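PDB 5GXX: glucanase from Clostridium thermocellum, which probably hydrolyses internal beta-1,4-glucosidic bonds of cellulose as a family 9 endoglucanase of the cellulosome. Local coordinates for residues 5-10 and 335-340; 360-365 and 372-377; 379-384 and 470-475. The protein carries 1 engineered substitution. All blocks are in the same frame, centred on the assembly; numbering follows the deposited sequence.

Contact 1: 5-10 and 335-340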
loop_
_atom_site.group_PDB
_atom_site.type_symbol
_atom_site.label_atom_id
_atom_site.label_comp_id
_atom_site.label_asym_id
_atom_site.label_seq_id
_atom_site.Cartn_x
_atom_site.Cartn_y
_atom_site.Cartn_z
ATOM N N TYR A 5 15.684 -52.355 16.040
ATOM C CA TYR A 5 16.112 -50.969 15.910
ATOM C C TYR A 5 16.943 -50.694 17.143
ATOM O O TYR A 5 16.866 -51.431 18.127
ATOM C CB TYR A 5 14.907 -50.007 15.828
ATOM C CG TYR A 5 14.109 -50.243 14.565
ATOM C CD1 TYR A 5 14.531 -49.706 13.351
ATOM C CD2 TYR A 5 12.983 -51.064 14.572
ATOM C CE1 TYR A 5 13.843 -49.955 12.189
ATOM C CE2 TYR A 5 12.281 -51.326 13.387
ATOM C CZ TYR A 5 12.735 -50.774 12.205
ATOM O OH TYR A 5 12.077 -51.019 11.028
ATOM N N ASN A 6 17.714 -49.612 17.087
ATOM C CA ASN A 6 18.386 -49.121 18.279
ATOM C C ASN A 6 17.378 -48.323 19.101
ATOM O O ASN A 6 17.251 -47.116 18.924
ATOM C CB ASN A 6 19.603 -48.267 17.920
ATOM C CG ASN A 6 20.415 -47.880 19.145
ATOM O OD1 ASN A 6 19.966 -48.006 20.287
ATOM N ND2 ASN A 6 21.627 -47.395 18.900
ATOM N N TYR A 7 16.636 -49.034 19.943
ATOM C CA TYR A 7 15.601 -48.438 20.786
ATOM C C TYR A 7 16.171 -47.442 21.786
ATOM O O TYR A 7 15.495 -46.473 22.116
ATOM C CB TYR A 7 14.766 -49.492 21.524
ATOM C CG TYR A 7 14.084 -50.474 20.592
ATOM C CD1 TYR A 7 13.015 -50.075 19.784
ATOM C CD2 TYR A 7 14.493 -51.807 20.546
ATOM C CE1 TYR A 7 12.390 -50.988 18.943
ATOM C CE2 TYR A 7 13.873 -52.726 19.700
ATOM C CZ TYR A 7 12.843 -52.306 18.894
ATOM O OH TYR A 7 12.232 -53.231 18.075
ATOM N N ALA A 8 17.411 -47.650 22.232
ATOM C CA ALA A 8 18.060 -46.685 23.121
ATOM C C ALA A 8 18.262 -45.333 22.446
ATOM O O ALA A 8 18.051 -44.295 23.064
ATOM C CB ALA A 8 19.403 -47.212 23.643
ATOM N N GLU A 9 18.687 -45.352 21.184
ATOM C CA GLU A 9 18.854 -44.103 20.428
ATOM C C GLU A 9 17.496 -43.459 20.158
ATOM O O GLU A 9 17.345 -42.247 20.288
ATOM C CB GLU A 9 19.602 -44.316 19.109
ATOM C CG GLU A 9 19.841 -43.022 18.331
ATOM C CD GLU A 9 20.380 -43.288 16.942
ATOM O OE1 GLU A 9 21.202 -44.222 16.804
ATOM O OE2 GLU A 9 20.001 -42.572 15.993
ATOM N N ALA A 10 16.504 -44.264 19.788
ATOM C CA ALA A 10 15.143 -43.736 19.637
ATOM C C ALA A 10 14.651 -43.059 20.919
ATOM O O ALA A 10 14.080 -41.959 20.899
ATOM C CB ALA A 10 14.209 -44.853 19.242
ATOM N N GLN A 335 3.724 -52.173 16.595
ATOM C CA GLN A 335 3.364 -50.768 16.379
ATOM C C GLN A 335 4.554 -49.829 16.534
ATOM O O GLN A 335 4.722 -48.893 15.752
ATOM C CB GLN A 335 2.237 -50.326 17.319
ATOM C CG GLN A 335 0.978 -51.177 17.154
ATOM C CD GLN A 335 0.472 -51.213 15.728
ATOM O OE1 GLN A 335 -0.035 -50.215 15.213
ATOM N NE2 GLN A 335 0.588 -52.368 15.093
ATOM N N ILE A 336 5.388 -50.082 17.535
ATOM C CA ILE A 336 6.597 -49.288 17.662
ATOM C C ILE A 336 7.498 -49.471 16.436
ATOM O O ILE A 336 8.014 -48.503 15.883
ATOM C CB ILE A 336 7.359 -49.619 18.976
ATOM C CG1 ILE A 336 6.482 -49.373 20.220
ATOM C CG2 ILE A 336 8.698 -48.858 19.013
ATOM C CD1 ILE A 336 5.843 -47.985 20.291
ATOM N N ASP A 337 7.653 -50.729 16.008
ATOM C CA ASP A 337 8.553 -50.983 14.873
ATOM C C ASP A 337 8.034 -50.335 13.599
ATOM O O ASP A 337 8.819 -49.829 12.798
ATOM C CB ASP A 337 8.828 -52.481 14.649
ATOM C CG ASP A 337 9.686 -53.095 15.756
ATOM O OD1 ASP A 337 10.236 -52.349 16.594
ATOM O OD2 ASP A 337 9.768 -54.350 15.783
ATOM N N TYR A 338 6.710 -50.296 13.427
ATOM C CA TYR A 338 6.144 -49.579 12.287
ATOM C C TYR A 338 6.584 -48.121 12.305
ATOM O O TYR A 338 7.062 -47.590 11.309
ATOM C CB TYR A 338 4.611 -49.676 12.259
ATOM C CG TYR A 338 3.982 -49.078 11.020
ATOM C CD1 TYR A 338 4.001 -47.707 10.804
ATOM C CD2 TYR A 338 3.414 -49.880 10.036
ATOM C CE1 TYR A 338 3.440 -47.137 9.667
ATOM C CE2 TYR A 338 2.845 -49.320 8.900
ATOM C CZ TYR A 338 2.830 -47.945 8.739
ATOM O OH TYR A 338 2.326 -47.337 7.607
ATOM N N ALA A 339 6.468 -47.477 13.464
ATOM C CA ALA A 339 6.886 -46.074 13.599
ATOM C C ALA A 339 8.367 -45.828 13.300
ATOM O O ALA A 339 8.750 -44.747 12.838
ATOM C CB ALA A 339 6.542 -45.588 15.002
ATOM N N LEU A 340 9.202 -46.836 13.566
ATOM C CA LEU A 340 10.661 -46.701 13.410
ATOM C C LEU A 340 11.166 -47.118 12.038
ATOM O O LEU A 340 12.317 -46.819 11.695
ATOM C CB LEU A 340 11.385 -47.499 14.503
ATOM C CG LEU A 340 11.109 -47.123 15.965
ATOM C CD1 LEU A 340 11.942 -47.923 16.956
ATOM C CD2 LEU A 340 11.326 -45.629 16.254
#
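Y5 and Y7 both reach across to the last turn of helix 322-340, where D337 and L340 receive them. Y5 can be followed outward from its backbone. Its CB touches CD1 of L340 at 3.8 Å. The ring then lies with one face over CB of L340, a CH-pi contact of 3.8 Å from that carbon to the ring centroid, only 8° off the ring normal. CD2 comes 3.6 Å from OD1 of D337, which sits at the ring edge. At the opposite corner of the ring, CE1 is 3.5 Å from the backbone O of L340. CE2 lies by the backbone O and CB of D337. The tip, OH, is hydrogen-bonded to OG of S342, just past the helix end.

Helix 7-20 starts here, with N6 as its N-cap: OD1 of N6 accepts from N of E9 from above the carbonyl plane. The contact thus joins the first helix of the family 9 catalytic domain, an (alpha/alpha)6 barrel, to helix 322-340.

Y7 is buried, and its OH donates to OD1 of D337 at 2.6 Å, on the syn side of the carboxylate. Ring and carboxylate planes are nearly coplanar, 16° apart. K333 forms a salt bridge with OD2 of the same aspartate. CE1 of Y7 also packs on CD1 of L340 at 3.7 Å, while CD2 of L340 meets CB of A10 at 4.2 Å.

Contact 2: 360-365 and 372-377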
loop_
_atom_site.group_PDB
_atom_site.type_symbol
_atom_site.label_atom_id
_atom_site.label_comp_id
_atom_site.label_asym_id
_atom_site.label_seq_id
_atom_site.Cartn_x
_atom_site.Cartn_y
_atom_site.Cartn_z
ATOM N N ARG A 360 10.338 -32.330 7.276
ATOM C CA ARG A 360 9.495 -31.129 7.260
ATOM C C ARG A 360 8.349 -31.200 8.258
ATOM O O ARG A 360 7.187 -30.959 7.901
ATOM C CB ARG A 360 8.970 -30.858 5.844
ATOM C CG ARG A 360 10.038 -30.493 4.819
ATOM C CD ARG A 360 10.654 -29.104 5.021
ATOM N NE ARG A 360 9.798 -28.082 4.418
ATOM C CZ ARG A 360 9.964 -26.770 4.529
ATOM N NH1 ARG A 360 10.931 -26.260 5.286
ATOM N NH2 ARG A 360 9.125 -25.966 3.890
ATOM N N PRO A 361 8.670 -31.509 9.527
ATOM C CA PRO A 361 7.595 -31.513 10.520
ATOM C C PRO A 361 6.904 -30.153 10.596
ATOM O O PRO A 361 7.539 -29.113 10.342
ATOM C CB PRO A 361 8.318 -31.838 11.829
ATOM C CG PRO A 361 9.733 -31.349 11.602
ATOM C CD PRO A 361 10.010 -31.610 10.138
ATOM N N HIS A 362 5.616 -30.165 10.943
ATOM C CA HIS A 362 4.813 -28.942 11.051
ATOM C C HIS A 362 5.163 -28.244 12.360
ATOM O O HIS A 362 4.423 -28.292 13.342
ATOM C CB HIS A 362 3.319 -29.307 10.960
ATOM C CG HIS A 362 2.413 -28.136 10.721
ATOM N ND1 HIS A 362 2.204 -27.579 9.475
ATOM C CD2 HIS A 362 1.647 -27.430 11.584
ATOM C CE1 HIS A 362 1.336 -26.587 9.584
ATOM N NE2 HIS A 362 0.992 -26.471 10.853
ATOM N N HIS A 363 6.335 -27.615 12.392
ATOM C CA HIS A 363 6.886 -27.103 13.649
ATOM C C HIS A 363 7.596 -25.789 13.346
ATOM O O HIS A 363 8.584 -25.741 12.598
ATOM C CB HIS A 363 7.848 -28.130 14.274
ATOM C CG HIS A 363 8.254 -27.802 15.674
ATOM N ND1 HIS A 363 9.178 -26.815 15.967
ATOM C CD2 HIS A 363 7.877 -28.332 16.860
ATOM C CE1 HIS A 363 9.338 -26.747 17.276
ATOM N NE2 HIS A 363 8.570 -27.664 17.839
ATOM N N ARG A 364 7.061 -24.712 13.914
ATOM C CA ARG A 364 7.501 -23.357 13.577
ATOM C C ARG A 364 8.956 -23.062 13.926
ATOM O O ARG A 364 9.724 -22.556 13.103
ATOM C CB ARG A 364 6.601 -22.365 14.319
ATOM C CG ARG A 364 5.254 -22.175 13.630
ATOM C CD ARG A 364 4.251 -21.598 14.609
ATOM N NE ARG A 364 2.890 -21.438 14.085
ATOM C CZ ARG A 364 1.983 -22.411 14.057
ATOM N NH1 ARG A 364 2.273 -23.629 14.499
ATOM N NH2 ARG A 364 0.773 -22.179 13.549
ATOM N N THR A 365 9.329 -23.404 15.152
ATOM C CA THR A 365 10.646 -23.010 15.619
ATOM C C THR A 365 11.724 -23.905 15.034
ATOM O O THR A 365 12.821 -23.412 14.749
ATOM C CB THR A 365 10.685 -22.916 17.151
ATOM O OG1 THR A 365 9.722 -21.939 17.571
ATOM C CG2 THR A 365 12.052 -22.445 17.652
ATOM N N ASP A 372 7.030 -15.210 8.172
ATOM C CA ASP A 372 5.662 -15.696 8.368
ATOM C C ASP A 372 5.191 -16.494 7.140
ATOM O O ASP A 372 4.111 -16.271 6.592
ATOM C CB ASP A 372 4.741 -14.516 8.737
ATOM C CG ASP A 372 3.363 -14.962 9.184
ATOM O OD1 ASP A 372 3.191 -16.133 9.573
ATOM O OD2 ASP A 372 2.423 -14.129 9.151
ATOM N N LYS A 373 6.043 -17.411 6.686
ATOM C CA LYS A 373 5.696 -18.334 5.599
ATOM C C LYS A 373 6.168 -19.737 5.951
ATOM O O LYS A 373 7.194 -19.927 6.593
ATOM C CB LYS A 373 6.365 -17.957 4.270
ATOM C CG LYS A 373 5.874 -16.659 3.648
ATOM C CD LYS A 373 6.509 -16.443 2.286
ATOM C CE LYS A 373 5.620 -15.545 1.418
ATOM N NZ LYS A 373 6.290 -15.165 0.137
ATOM N N ARG A 374 5.439 -20.728 5.458
ATOM C CA ARG A 374 5.844 -22.119 5.645
ATOM C C ARG A 374 6.766 -22.624 4.546
ATOM O O ARG A 374 7.530 -23.569 4.766
ATOM C CB ARG A 374 4.623 -23.032 5.732
ATOM C CG ARG A 374 3.909 -22.926 7.061
ATOM C CD ARG A 374 2.874 -24.029 7.132
ATOM N NE ARG A 374 1.670 -23.566 6.467
ATOM C CZ ARG A 374 0.803 -22.735 7.032
ATOM N NH1 ARG A 374 1.025 -22.301 8.262
ATOM N NH2 ARG A 374 -0.269 -22.330 6.371
ATOM N N ASP A 375 6.658 -22.034 3.360
ATOM C CA ASP A 375 7.422 -22.500 2.207
ATOM C C ASP A 375 8.835 -21.933 2.132
ATOM O O ASP A 375 9.654 -22.386 1.328
ATOM C CB ASP A 375 6.657 -22.237 0.896
ATOM C CG ASP A 375 6.342 -20.770 0.670
ATOM O OD1 ASP A 375 5.828 -20.100 1.589
ATOM O OD2 ASP A 375 6.575 -20.270 -0.455
ATOM N N ILE A 376 9.114 -20.919 2.948
ATOM C CA ILE A 376 10.434 -20.289 2.962
ATOM C C ILE A 376 10.882 -20.184 4.419
ATOM O O ILE A 376 10.137 -19.614 5.230
ATOM C CB ILE A 376 10.409 -18.902 2.277
ATOM C CG1 ILE A 376 10.146 -19.059 0.769
ATOM C CG2 ILE A 376 11.719 -18.177 2.542
ATOM C CD1 ILE A 376 9.889 -17.751 0.005
ATOM N N PRO A 377 12.041 -20.787 4.770
ATOM C CA PRO A 377 12.956 -21.543 3.902
ATOM C C PRO A 377 12.391 -22.902 3.481
ATOM O O PRO A 377 11.517 -23.459 4.159
ATOM C CB PRO A 377 14.218 -21.703 4.762
ATOM C CG PRO A 377 13.684 -21.690 6.175
ATOM C CD PRO A 377 12.581 -20.658 6.137
#
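The guanidinium of R360 is the main flat group here, turned toward two backbone carbonyls of segment 372-377. CA of D375 and O of P377 lie at its edge, near its plane, whereas O of R374 approaches obliquely. The imidazole of H362 and the guanidinium of R374 form a second pair, with planes 34° apart. They meet obliquely, through CE1 of H362 and CD of R374, at 3.9 Å.

Both segments belong to the family 9 catalytic domain, which has the (alpha/alpha)6-barrel fold, and lie in the chain between helix 322-340 and helix 412-429. Segment 360-365 runs into the short helix 364-367 and segment 372-377 follows it, so the contact is a local closure of the chain. H363 is the N-cap of that helix.

The R360 chain bends at chi2 and again at chi3, which curls its end back over to the carbonyls. NH1 donates to O of P377 at 3.1 Å. The oxygen is 24° out of the guanidinium plane, and the N-H...O angle is 142°. This carbonyl has a second donor in H367.

Outside the segments, ND1 of H362 bonds to the backbone O of I402, and NE of R374 forms a salt bridge with E403. NH2 of R360 makes a weak hydrogen bond to O of R374 at 3.0 Å.

Contact 3: 379-384 and 470-475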
loop_
_atom_site.group_PDB
_atom_site.type_symbol
_atom_site.label_atom_id
_atom_site.label_comp_id
_atom_site.label_asym_id
_atom_site.label_seq_id
_atom_site.Cartn_x
_atom_site.Cartn_y
_atom_site.Cartn_z
ATOM N N LYS A 379 13.874 -25.760 3.262
ATOM C CA LYS A 379 14.362 -26.801 4.169
ATOM C C LYS A 379 14.362 -26.255 5.583
ATOM O O LYS A 379 14.656 -25.078 5.800
ATOM C CB LYS A 379 15.787 -27.241 3.798
ATOM C CG LYS A 379 15.860 -28.017 2.498
ATOM C CD LYS A 379 17.309 -28.268 2.090
ATOM C CE LYS A 379 17.370 -28.989 0.745
ATOM N NZ LYS A 379 17.137 -30.458 0.870
ATOM N N HIS A 380 14.023 -27.101 6.550
ATOM C CA HIS A 380 14.093 -26.675 7.956
ATOM C C HIS A 380 15.533 -26.335 8.332
ATOM O O HIS A 380 16.490 -27.040 7.968
ATOM C CB HIS A 380 13.642 -27.791 8.901
ATOM C CG HIS A 380 12.158 -27.907 9.025
ATOM N ND1 HIS A 380 11.309 -27.561 7.996
ATOM C CD2 HIS A 380 11.374 -28.308 10.053
ATOM C CE1 HIS A 380 10.060 -27.774 8.374
ATOM N NE2 HIS A 380 10.072 -28.224 9.616
ATOM N N ARG A 381 15.672 -25.274 9.119
ATOM C CA ARG A 381 16.992 -24.885 9.608
ATOM C C ARG A 381 17.484 -25.729 10.779
ATOM O O ARG A 381 18.699 -25.797 11.007
ATOM C CB ARG A 381 17.025 -23.392 9.931
ATOM C CG ARG A 381 16.919 -22.573 8.644
ATOM C CD ARG A 381 16.567 -21.110 8.922
ATOM N NE ARG A 381 17.694 -20.196 8.886
ATOM C CZ ARG A 381 17.614 -18.913 9.232
ATOM N NH1 ARG A 381 16.479 -18.401 9.696
ATOM N NH2 ARG A 381 18.697 -18.153 9.164
ATOM N N HIS A 382 16.559 -26.391 11.477
ATOM C CA HIS A 382 16.887 -27.179 12.670
ATOM C C HIS A 382 16.334 -28.585 12.619
ATOM O O HIS A 382 15.348 -28.832 11.934
ATOM C CB HIS A 382 16.391 -26.490 13.938
ATOM C CG HIS A 382 16.709 -25.030 13.950
ATOM N ND1 HIS A 382 18.009 -24.569 13.935
ATOM C CD2 HIS A 382 15.910 -23.938 13.891
ATOM C CE1 HIS A 382 17.992 -23.248 13.869
ATOM N NE2 HIS A 382 16.733 -22.837 13.876
ATOM N N VAL A 383 16.977 -29.484 13.364
ATOM C CA VAL A 383 16.541 -30.882 13.411
ATOM C C VAL A 383 15.716 -31.104 14.666
ATOM O O VAL A 383 16.231 -30.987 15.774
ATOM C CB VAL A 383 17.723 -31.863 13.446
ATOM C CG1 VAL A 383 17.236 -33.312 13.389
ATOM C CG2 VAL A 383 18.633 -31.585 12.269
ATOM N N LEU A 384 14.436 -31.412 14.489
ATOM C CA LEU A 384 13.545 -31.670 15.628
ATOM C C LEU A 384 13.681 -33.135 16.079
ATOM O O LEU A 384 12.750 -33.958 16.000
ATOM C CB LEU A 384 12.090 -31.330 15.252
ATOM C CG LEU A 384 11.063 -31.354 16.386
ATOM C CD1 LEU A 384 11.208 -30.181 17.363
ATOM C CD2 LEU A 384 9.664 -31.308 15.761
ATOM N N ARG A 470 17.482 -12.443 10.298
ATOM C CA ARG A 470 16.981 -13.787 10.006
ATOM C C ARG A 470 17.599 -14.767 10.997
ATOM O O ARG A 470 17.947 -15.908 10.657
ATOM C CB ARG A 470 17.248 -14.192 8.562
ATOM C CG ARG A 470 16.834 -13.147 7.524
ATOM C CD ARG A 470 16.972 -13.724 6.129
ATOM N NE ARG A 470 16.873 -12.653 5.140
ATOM C CZ ARG A 470 16.985 -12.805 3.823
ATOM N NH1 ARG A 470 17.145 -14.008 3.281
ATOM N NH2 ARG A 470 16.894 -11.734 3.041
ATOM N N SER A 471 17.744 -14.314 12.235
ATOM C CA SER A 471 18.335 -15.169 13.280
ATOM C C SER A 471 17.559 -16.456 13.534
ATOM O O SER A 471 16.352 -16.510 13.321
ATOM C CB SER A 471 18.527 -14.392 14.586
ATOM O OG SER A 471 17.292 -13.903 15.096
ATOM N N SER A 472 18.267 -17.482 13.988
ATOM C CA SER A 472 17.663 -18.803 14.186
ATOM C C SER A 472 18.442 -19.690 15.163
ATOM O O SER A 472 17.912 -20.732 15.554
ATOM C CB SER A 472 17.460 -19.523 12.848
ATOM O OG SER A 472 16.294 -20.330 12.878
ATOM N N TRP A 473 19.656 -19.300 15.571
ATOM C CA TRP A 473 20.462 -20.139 16.474
ATOM C C TRP A 473 20.838 -19.431 17.775
ATOM O O TRP A 473 22.020 -19.174 18.020
ATOM C CB TRP A 473 21.743 -20.624 15.777
ATOM C CG TRP A 473 21.501 -21.647 14.739
ATOM C CD1 TRP A 473 21.505 -22.999 14.909
ATOM C CD2 TRP A 473 21.227 -21.411 13.356
ATOM N NE1 TRP A 473 21.254 -23.624 13.712
ATOM C CE2 TRP A 473 21.075 -22.673 12.740
ATOM C CE3 TRP A 473 21.095 -20.251 12.580
ATOM C CZ2 TRP A 473 20.789 -22.809 11.385
ATOM C CZ3 TRP A 473 20.821 -20.386 11.227
ATOM C CH2 TRP A 473 20.672 -21.663 10.643
ATOM N N PRO A 474 19.849 -19.085 18.617
ATOM C CA PRO A 474 18.409 -19.170 18.407
ATOM C C PRO A 474 17.893 -17.870 17.794
ATOM O O PRO A 474 18.590 -16.845 17.815
ATOM C CB PRO A 474 17.871 -19.286 19.833
ATOM C CG PRO A 474 18.844 -18.447 20.660
ATOM C CD PRO A 474 20.177 -18.569 19.958
ATOM N N ALA A 475 16.662 -17.886 17.295
ATOM C CA ALA A 475 16.031 -16.620 16.919
ATOM C C ALA A 475 16.170 -15.628 18.072
ATOM O O ALA A 475 16.042 -16.013 19.232
ATOM C CB ALA A 475 14.550 -16.845 16.581
HETATM O O HOH W 1 14.850 -16.257 10.863
#
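R381 meets the backbone carbonyl of R470 through the shape of its chain. It is extended at chi2 and bends at chi3 (100°), which swings the guanidinium to that oxygen. H382, with CG anti to its own carbonyl carbon, brings its imidazole to S472 and W473.

The contact joins two domains. Segment 379-384 is a loop of the family 9 catalytic domain, an (alpha/alpha)6 barrel. Segment 470-475 follows strand 460-469 of the beta-rich module that matches a cellulose-binding domain. Such a catalytic domain with an attached binding module is a known arrangement in family 9 cellulases.

O of R470 accepts two N-H groups of R381. The bond from NH2 is 2.8 Å and meets the acceptor nearly along the C=O axis. The one from NH1 is 3.0 Å and weak. The oxygen lies in the guanidinium plane. NH2 also forms a salt bridge with D444, and NH1 bonds to O of G368. CB of S472 lies over one guanidinium face, 3.5 Å from NH1. The indole of W473 stands almost perpendicular to the guanidinium, with planes 86° apart.

H382 meets W473 edge to face. Its ring points an edge at the five-membered ring, with centroids 4.5 Å apart and planes at 78°. CE1 of H382 is the leading atom. ND1 of H382 and NE1 of W473 both bond to OE1 of E441, which ties the two rings to one carboxylate oxygen.

Water 1 donates to O of S471 and accepts from NH1 of R381. NE2 of H382 and OG of S472 share a hydrogen bond of 2.7 Å.

From the N terminus, helix 7-20 opens the chain. Contact 1 closes a long loop, about half of it helix, by bringing residues 5-10 to the end of helix 322-340. The chain then reaches contact 2, a short closure whose first segment runs into helix 364-367. Contact 3 opens just after it and closes in the beta-rich module. The three are in series, and none nests in or crosses another. Contacts 2 and 3 touch: O of P361 probably bonds to NE2 of H380, and their centres are 10 Å apart. Contact 1 lies about 26 Å from either, centre to centre. Contacts 1 and 2 act within the catalytic domain, while contact 3 joins it to the second module.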